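Local coordinates for ferripyochelin binding protein (Pyrococcus horikoshii, PDB 1V67), which is probably a gamma-class carbonic anhydrase, a zinc-dependent trimer that would interconvert carbon dioxide and bicarbonate, at residues Phe18-Ala23 against Lys168-Ile173. Sequence-based numbering, arbitrary orientation.
Sequences FVDENA and KGRKRI
The Arg170 guanidinium takes the Asp20 carboxylate at its edge, near its own plane, while the Phe18 ring, turned almost at right angles to that plane, brings CZ obliquely to 4.0 Å from Arg170 NH1. The Phe18 ring carries the backbone N of Asp20 over one face, near the ring's periphery. This is the first-coil end of a left-handed parallel beta-helix, the hexapeptide-repeat fold, where the edge strand 18-19 of the first coil faces the chain's C-terminal tail. Phe18 also packs against Ala163 and Ile167, so it wedges between the beta-helix and the long helix 146-169 alongside it.

Helix 146-169 gives way to an extended chain at Arg170, whose side chain bends at chi2 and chi3 (both -79°), which brings the guanidinium to Asp20. The salt bridge is one-sided: Asp20 OD1 accepts from both terminal nitrogens of Arg170, NH2 at 2.7 Å in a nearly straight bond and NH1 at 3.2 Å in a weak, bent one. NH2 comes in on the syn side but 25° out of the carboxylate plane, the carboxylate and guanidinium planes being 37° apart. Arg170 NH1 also bonds to ND1 of His166, which further fixes the rotation of the group. Replacing Asp20 with an alanine would probably leave the Arg170 charge without its carboxylate mate and the turn at 20-23 less firmly held.

Residues 170-172 pair antiparallel with a strand of the second subunit, whose Tyr4 makes a cation-pi contact with Arg170 and, through OH, a hydrogen bond with Glu21 OE2, so the contact is itself part of the interface between subunits. Glu21 OE2 lies 4.2 Å from Arg172 NH1, too far for a salt bridge. The other carboxylate oxygen of Asp20 closes an Asx turn within the type I turn: OD2 accepts from the backbone N of Asn22 at 3.0 Å.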
# COMPACT_ATOMS: atom_id res chain seq x y z
N PHE A 18 19.66 5.80 5.56
CA PHE A 18 19.46 5.48 4.15
C PHE A 18 18.04 5.90 3.77
O PHE A 18 17.08 5.59 4.47
CB PHE A 18 19.66 3.98 3.90
CG PHE A 18 19.17 3.53 2.55
CD1 PHE A 18 19.75 4.03 1.39
CD2 PHE A 18 18.12 2.63 2.44
CE1 PHE A 18 19.26 3.66 0.13
CE2 PHE A 18 17.63 2.26 1.18
CZ PHE A 18 18.21 2.77 0.03
N VAL A 19 17.92 6.61 2.66
CA VAL A 19 16.63 7.06 2.18
C VAL A 19 16.57 6.88 0.67
O VAL A 19 17.17 7.65 -0.08
CB VAL A 19 16.37 8.55 2.51
CG1 VAL A 19 14.95 8.92 2.12
CG2 VAL A 19 16.59 8.80 3.99
N ASP A 20 15.85 5.85 0.25
CA ASP A 20 15.69 5.54 -1.17
C ASP A 20 15.15 6.76 -1.91
O ASP A 20 14.28 7.46 -1.40
CB ASP A 20 14.71 4.38 -1.31
CG ASP A 20 14.80 3.72 -2.66
OD1 ASP A 20 15.67 2.85 -2.83
OD2 ASP A 20 14.01 4.09 -3.55
N GLU A 21 15.64 7.01 -3.12
CA GLU A 21 15.19 8.17 -3.89
C GLU A 21 13.73 8.06 -4.34
O GLU A 21 13.13 9.04 -4.79
CB GLU A 21 16.11 8.42 -5.08
CG GLU A 21 16.53 7.19 -5.85
CD GLU A 21 17.24 7.55 -7.14
OE1 GLU A 21 18.09 8.47 -7.12
OE2 GLU A 21 16.95 6.90 -8.17
N ASN A 22 13.18 6.86 -4.20
CA ASN A 22 11.80 6.56 -4.58
C ASN A 22 10.89 6.70 -3.34
O ASN A 22 9.66 6.59 -3.44
CB ASN A 22 11.69 5.14 -5.19
CG ASN A 22 12.66 4.93 -6.36
OD1 ASN A 22 13.55 4.07 -6.29
ND2 ASN A 22 12.48 5.69 -7.43
N ALA A 23 11.49 6.92 -2.18
CA ALA A 23 10.74 7.12 -0.95
C ALA A 23 10.45 8.63 -0.90
O ALA A 23 11.04 9.39 -1.66
CB ALA A 23 11.58 6.69 0.25
N LYS A 168 26.11 1.35 -0.63
CA LYS A 168 27.37 1.08 -1.31
C LYS A 168 27.29 0.37 -2.66
O LYS A 168 28.02 0.73 -3.59
CB LYS A 168 28.28 0.27 -0.39
CG LYS A 168 28.63 0.95 0.93
CD LYS A 168 29.52 0.06 1.77
CE LYS A 168 29.94 0.73 3.07
NZ LYS A 168 30.79 -0.16 3.91
N GLY A 169 26.41 -0.62 -2.78
CA GLY A 169 26.31 -1.37 -4.02
C GLY A 169 25.13 -1.13 -4.94
O GLY A 169 25.04 -1.76 -6.00
N ARG A 170 24.20 -0.26 -4.56
CA ARG A 170 23.05 0.03 -5.41
C ARG A 170 23.52 0.84 -6.61
O ARG A 170 24.38 1.71 -6.48
CB ARG A 170 21.99 0.82 -4.64
CG ARG A 170 20.86 -0.04 -4.09
CD ARG A 170 19.85 -0.39 -5.18
NE ARG A 170 18.93 0.71 -5.47
CZ ARG A 170 18.03 1.19 -4.61
NH1 ARG A 170 17.91 0.67 -3.40
NH2 ARG A 170 17.23 2.19 -4.97
N LYS A 171 22.94 0.55 -7.76
CA LYS A 171 23.30 1.25 -8.99
C LYS A 171 22.13 1.22 -9.96
O LYS A 171 21.57 0.16 -10.24
CB LYS A 171 24.52 0.56 -9.61
CG LYS A 171 25.08 1.22 -10.87
CD LYS A 171 26.32 0.47 -11.36
CE LYS A 171 26.93 1.10 -12.60
NZ LYS A 171 28.16 0.37 -13.04
N ARG A 172 21.75 2.39 -10.45
CA ARG A 172 20.65 2.47 -11.40
C ARG A 172 21.14 2.11 -12.79
O ARG A 172 22.25 2.47 -13.18
CB ARG A 172 20.04 3.87 -11.43
CG ARG A 172 19.00 4.02 -12.51
CD ARG A 172 17.95 5.06 -12.19
NE ARG A 172 16.85 4.98 -13.15
CZ ARG A 172 15.76 5.73 -13.12
NH1 ARG A 172 15.61 6.64 -12.17
NH2 ARG A 172 14.83 5.57 -14.05
N ILE A 173 20.32 1.39 -13.55
CA ILE A 173 20.69 0.98 -14.90
C ILE A 173 19.57 1.27 -15.90
O ILE A 173 18.66 2.05 -15.55
CB ILE A 173 21.03 -0.52 -14.95
CG1 ILE A 173 19.81 -1.35 -14.52
CG2 ILE A 173 22.23 -0.82 -14.07
CD1 ILE A 173 20.04 -2.84 -14.54
OXT ILE A 173 19.62 0.71 -17.01